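Periplasmic beta-glucosidase (PDB 6R5T) probably hydrolyses terminal, non-reducing beta-D-glucosyl residues with release of beta-D-glucose, as a periplasmic family 3 glycoside hydrolase. Local coordinates at residues 258-263 with 289-294; 270-275 with 297-302. The protein carries 1 engineered substitution. All coordinates share one frame; numbering follows the deposited sequence.

How the contacts relate
Both contacts lie in the N-terminal TIM-barrel-type domain, their centres about 10 Å apart. The segments alternate along the chain: 258-263, 270-275, 289-294, 297-302. Strand 251-253 leads into the short helix 258-261, helix 271-281 follows, and the chain returns through strand 286-287 to helix 291-301. Contact 1 joins the short helix to the start of helix 291-301; contact 2 joins the start of helix 271-281 to the end of that same helix. The two touch where L291 of contact 1 packs on T275 of contact 2, and V259 lies against A274. Together they pack helices 258-261, 271-281 and 291-301 against one another, outside the sugar-binding pocket.

Contact 1. Residues 258-263 with 289-294; sequences AVKELI and DDLYST
V259 and K260 pack against D289, L291 and Y292, which follow shortly after strand 286-287. In the tight part, the V259 and L291 side chains run past each other in opposite directions, with V259 CG1 3.8 Å from L291 CD2. The same CD2 lies over the backbone of K260, 3.7 Å from its CA. V259 CG1 stands anti to the backbone N (chi1 176°), and this leaves CG2 to meet Y292, whose side chain crosses at about a right angle; V259 CG2 is 4.1 Å from Y292 CE1. The one direct hydrogen bond across the contact runs from K260 N to D289 OD2 (3.0 Å, 163°), arriving from above the carboxylate plane. D289 OD1 accepts from L291 N at 3.1 Å, closing an Asx turn, and also from N286, so both oxygens are held and the group's rotation is fixed. A water adds a bridge, accepting from V259 N at 3.0 Å and lying 2.7 Å from D289 OD2. The looser side is that of K260, whose CB touches D289 and L291 before the extended chain leads out to solvent, with a weak, long ion pair to E271. Helix 271-281 backs the buried side: V259 and Y292 rest on A278. The contact thus joins the short helix after strand 251-253 to the turn and first helical residues after strand 286-287, the barrel's seventh and eighth strands.

Contact 2. Residues 270-275 with 297-302; sequences NERDAT and PKLLAA
The guanidinium of R272 has K298 CB over one face, 3.8 Å above its plane and nearer the periphery of the group than its centre, while A302 CB sits in plane at the edge, 3.5 Å from R272 NH2. L299 CD2 approaches the group obliquely. A trans first torsion (chi1 -179°) and an extended chain as far as NE carry R272 across to the last turn of helix 291-301. On the way its aliphatic part lies alongside L299, the two side chains heading opposite ways, R272 CG coming 3.6 Å from L299 CD2. The other methyl of L299, CD1, lies 3.6 Å from R272 O and 3.7 Å from T275 CG2. T275 can offer this methyl because its OG1 is turned back to E271 O, which also accepts from T275 N on the opposite face of the carbonyl. The axes of 271-275 and 297-301 approach to 10.3 Å and cross at -76°. N270 caps its helix through OD1, which accepts from D273 N. Helix meets helix here through methyl and methylene packing, and the charge of R272 is answered just beyond the segments by E304, a salt bridge that probably eases the proximity of the K298 ammonium.

Contact 1. Residues 258-263 with 289-294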
loop_
_atom_site.group_PDB
_atom_site.type_symbol
_atom_site.label_atom_id
_atom_site.label_comp_id
_atom_site.label_asym_id
_atom_site.label_seq_id
_atom_site.Cartn_x
_atom_site.Cartn_y
_atom_site.Cartn_z
ATOM N N ALA A 258 -12.077 2.123 22.574
ATOM C CA ALA A 258 -11.294 3.077 21.747
ATOM C C ALA A 258 -10.696 4.202 22.602
ATOM O O ALA A 258 -9.587 4.654 22.297
ATOM C CB ALA A 258 -12.177 3.660 20.678
ATOM N N VAL A 259 -11.420 4.689 23.607
ATOM C CA VAL A 259 -10.851 5.771 24.458
ATOM C C VAL A 259 -9.604 5.236 25.157
ATOM O O VAL A 259 -8.534 5.855 25.128
ATOM C CB VAL A 259 -11.893 6.340 25.433
ATOM C CG1 VAL A 259 -11.242 7.360 26.329
ATOM C CG2 VAL A 259 -13.104 6.904 24.685
ATOM N N LYS A 260 -9.688 4.075 25.793
ATOM C CA LYS A 260 -8.503 3.524 26.468
ATOM C C LYS A 260 -7.371 3.225 25.493
ATOM O O LYS A 260 -6.193 3.372 25.853
ATOM C CB LYS A 260 -8.985 2.277 27.215
ATOM C CG LYS A 260 -7.914 1.641 28.059
ATOM C CD LYS A 260 -8.458 0.484 28.903
ATOM C CE LYS A 260 -7.337 -0.142 29.703
ATOM N NZ LYS A 260 -7.819 -1.231 30.589
ATOM N N GLU A 261 -7.697 2.833 24.248
ATOM C CA GLU A 261 -6.669 2.536 23.219
ATOM C C GLU A 261 -5.826 3.773 22.884
ATOM O O GLU A 261 -4.753 3.630 22.283
ATOM C CB GLU A 261 -7.267 1.959 21.933
ATOM C CG GLU A 261 -7.767 0.541 22.102
ATOM C CD GLU A 261 -8.412 -0.054 20.844
ATOM O OE1 GLU A 261 -8.145 0.447 19.735
ATOM O OE2 GLU A 261 -9.212 -1.008 21.003
ATOM N N LEU A 262 -6.267 4.980 23.213
ATOM C CA LEU A 262 -5.367 6.172 23.011
ATOM C C LEU A 262 -4.037 6.021 23.723
ATOM O O LEU A 262 -3.049 6.617 23.294
ATOM C CB LEU A 262 -6.080 7.446 23.434
ATOM C CG LEU A 262 -7.314 7.777 22.624
ATOM C CD1 LEU A 262 -8.050 8.989 23.193
ATOM C CD2 LEU A 262 -6.990 8.028 21.160
ATOM N N ILE A 263 -3.966 5.195 24.772
ATOM C CA ILE A 263 -2.679 4.957 25.451
ATOM C C ILE A 263 -1.762 4.121 24.541
ATOM O O ILE A 263 -0.583 4.431 24.374
ATOM C CB ILE A 263 -2.944 4.275 26.800
ATOM C CG1 ILE A 263 -3.757 5.209 27.698
ATOM C CG2 ILE A 263 -1.617 3.874 27.406
ATOM C CD1 ILE A 263 -4.315 4.505 28.932
ATOM N N ASP A 289 -15.390 0.760 28.004
ATOM C CA ASP A 289 -14.189 0.794 28.886
ATOM C C ASP A 289 -14.433 1.594 30.180
ATOM O O ASP A 289 -13.590 1.501 31.091
ATOM C CB ASP A 289 -12.916 1.210 28.150
ATOM C CG ASP A 289 -12.978 2.566 27.515
ATOM O OD1 ASP A 289 -13.561 3.458 28.137
ATOM O OD2 ASP A 289 -12.347 2.722 26.424
ATOM N N ASP A 290 -15.557 2.302 30.269
ATOM C CA ASP A 290 -15.986 3.074 31.460
ATOM C C ASP A 290 -15.024 4.192 31.831
ATOM O O ASP A 290 -15.146 4.714 32.928
ATOM C CB ASP A 290 -16.226 2.137 32.642
ATOM C CG ASP A 290 -17.494 1.334 32.487
ATOM O OD1 ASP A 290 -18.312 1.644 31.605
ATOM O OD2 ASP A 290 -17.634 0.376 33.249
ATOM N N LEU A 291 -14.164 4.632 30.925
ATOM C CA LEU A 291 -13.225 5.711 31.278
ATOM C C LEU A 291 -14.000 6.996 31.561
ATOM O O LEU A 291 -13.585 7.731 32.458
ATOM C CB LEU A 291 -12.197 5.924 30.165
ATOM C CG LEU A 291 -10.872 5.217 30.407
ATOM C CD1 LEU A 291 -11.065 3.734 30.542
ATOM C CD2 LEU A 291 -9.874 5.506 29.296
ATOM N N TYR A 292 -15.083 7.275 30.842
ATOM C CA TYR A 292 -15.807 8.546 31.045
ATOM C C TYR A 292 -16.362 8.594 32.486
ATOM O O TYR A 292 -16.204 9.617 33.163
ATOM C CB TYR A 292 -16.934 8.752 30.044
ATOM C CG TYR A 292 -16.533 9.323 28.703
ATOM C CD1 TYR A 292 -15.236 9.199 28.222
ATOM C CD2 TYR A 292 -17.470 9.919 27.893
ATOM C CE1 TYR A 292 -14.884 9.746 26.997
ATOM C CE2 TYR A 292 -17.136 10.463 26.661
ATOM C CZ TYR A 292 -15.831 10.399 26.231
ATOM O OH TYR A 292 -15.473 10.911 25.023
ATOM N N SER A 293 -17.030 7.535 32.917
ATOM C CA SER A 293 -17.599 7.500 34.280
ATOM C C SER A 293 -16.490 7.564 35.322
ATOM O O SER A 293 -16.712 8.133 36.396
ATOM C CB SER A 293 -18.425 6.281 34.452
ATOM O OG SER A 293 -19.609 6.369 33.660
ATOM N N THR A 294 -15.323 6.994 35.046
ATOM C CA THR A 294 -14.207 6.934 36.026
ATOM C C THR A 294 -13.539 8.305 36.138
ATOM O O THR A 294 -13.127 8.692 37.234
ATOM C CB THR A 294 -13.197 5.851 35.627
ATOM O OG1 THR A 294 -13.882 4.599 35.502
ATOM C CG2 THR A 294 -12.018 5.766 36.579
HETATM O O HOH W 1 -14.099 3.584 24.513
#

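Contact 2. Residues 270-275 with 297-302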
loop_
_atom_site.group_PDB
_atom_site.type_symbol
_atom_site.label_atom_id
_atom_site.label_comp_id
_atom_site.label_asym_id
_atom_site.label_seq_id
_atom_site.Cartn_x
_atom_site.Cartn_y
_atom_site.Cartn_z
ATOM N N ASN A 270 -1.962 7.826 30.278
ATOM C CA ASN A 270 -2.854 7.282 31.325
ATOM C C ASN A 270 -4.302 7.440 30.891
ATOM O O ASN A 270 -4.587 8.184 29.932
ATOM C CB ASN A 270 -2.566 7.940 32.682
ATOM C CG ASN A 270 -2.690 9.425 32.601
ATOM O OD1 ASN A 270 -3.755 9.952 32.324
ATOM N ND2 ASN A 270 -1.554 10.109 32.703
ATOM N N GLU A 271 -5.208 6.807 31.613
ATOM C CA GLU A 271 -6.648 6.803 31.257
ATOM C C GLU A 271 -7.265 8.200 31.428
ATOM O O GLU A 271 -8.218 8.539 30.761
ATOM C CB GLU A 271 -7.374 5.812 32.152
ATOM C CG GLU A 271 -7.058 4.385 31.844
ATOM C CD GLU A 271 -7.898 3.447 32.687
ATOM O OE1 GLU A 271 -8.771 3.927 33.510
ATOM O OE2 GLU A 271 -7.730 2.276 32.493
ATOM N N ARG A 272 -6.816 8.980 32.408
ATOM C CA ARG A 272 -7.331 10.336 32.660
ATOM C C ARG A 272 -7.101 11.214 31.429
ATOM O O ARG A 272 -8.001 11.898 30.977
ATOM C CB ARG A 272 -6.591 10.880 33.880
ATOM C CG ARG A 272 -7.000 12.263 34.313
ATOM C CD ARG A 272 -6.274 12.599 35.619
ATOM N NE ARG A 272 -6.762 13.892 36.036
ATOM C CZ ARG A 272 -7.067 14.243 37.297
ATOM N NH1 ARG A 272 -6.902 13.401 38.316
ATOM N NH2 ARG A 272 -7.522 15.469 37.508
ATOM N N ASP A 273 -5.869 11.200 30.931
ATOM C CA ASP A 273 -5.510 12.028 29.742
ATOM C C ASP A 273 -6.240 11.467 28.520
ATOM O O ASP A 273 -6.698 12.258 27.716
ATOM C CB ASP A 273 -3.997 12.068 29.561
ATOM C CG ASP A 273 -3.294 12.855 30.656
ATOM O OD1 ASP A 273 -3.985 13.647 31.367
ATOM O OD2 ASP A 273 -2.068 12.653 30.828
ATOM N N ALA A 274 -6.410 10.154 28.404
ATOM C CA ALA A 274 -7.166 9.607 27.255
ATOM C C ALA A 274 -8.608 10.115 27.258
ATOM O O ALA A 274 -9.172 10.544 26.204
ATOM C CB ALA A 274 -7.090 8.112 27.269
ATOM N N THR A 275 -9.237 10.126 28.449
ATOM C CA THR A 275 -10.633 10.563 28.572
ATOM C C THR A 275 -10.759 12.038 28.146
ATOM O O THR A 275 -11.697 12.413 27.409
ATOM C CB THR A 275 -11.077 10.374 30.033
ATOM O OG1 THR A 275 -10.978 8.990 30.371
ATOM C CG2 THR A 275 -12.485 10.864 30.218
ATOM N N PRO A 297 -15.493 13.304 36.226
ATOM C CA PRO A 297 -15.655 14.173 37.411
ATOM C C PRO A 297 -14.328 14.785 37.871
ATOM O O PRO A 297 -14.292 16.043 38.122
ATOM C CB PRO A 297 -16.292 13.233 38.456
ATOM C CG PRO A 297 -16.983 12.158 37.610
ATOM C CD PRO A 297 -16.025 11.961 36.440
ATOM N N LYS A 298 -13.273 13.966 37.906
ATOM C CA LYS A 298 -11.916 14.432 38.310
ATOM C C LYS A 298 -11.425 15.469 37.318
ATOM O O LYS A 298 -10.857 16.511 37.727
ATOM C CB LYS A 298 -10.966 13.254 38.496
ATOM C CG LYS A 298 -11.142 12.559 39.845
ATOM C CD LYS A 298 -10.229 11.364 40.016
ATOM C CE LYS A 298 -10.419 10.623 41.325
ATOM N NZ LYS A 298 -9.522 9.450 41.391
ATOM N N LEU A 299 -11.573 15.187 36.014
ATOM C CA LEU A 299 -11.113 16.148 35.003
ATOM C C LEU A 299 -11.795 17.494 35.169
ATOM O O LEU A 299 -11.147 18.563 35.019
ATOM C CB LEU A 299 -11.368 15.568 33.616
ATOM C CG LEU A 299 -10.434 14.433 33.209
ATOM C CD1 LEU A 299 -10.968 13.715 31.985
ATOM C CD2 LEU A 299 -9.036 14.961 32.938
ATOM N N LEU A 300 -13.088 17.463 35.387
ATOM C CA LEU A 300 -13.851 18.724 35.459
ATOM C C LEU A 300 -13.400 19.520 36.703
ATOM O O LEU A 300 -13.130 20.741 36.572
ATOM C CB LEU A 300 -15.338 18.415 35.534
ATOM C CG LEU A 300 -16.213 19.679 35.614
ATOM C CD1 LEU A 300 -16.074 20.601 34.400
ATOM C CD2 LEU A 300 -17.671 19.313 35.782
ATOM N N ALA A 301 -13.263 18.831 37.830
ATOM C CA ALA A 301 -12.880 19.456 39.129
ATOM C C ALA A 301 -11.492 20.100 39.022
ATOM O O ALA A 301 -11.267 21.158 39.642
ATOM C CB ALA A 301 -12.953 18.407 40.209
ATOM N N ALA A 302 -10.590 19.513 38.239
ATOM C CA ALA A 302 -9.218 20.032 38.017
ATOM C C ALA A 302 -9.189 21.136 36.948
ATOM O O ALA A 302 -8.110 21.669 36.689
ATOM C CB ALA A 302 -8.298 18.891 37.672
#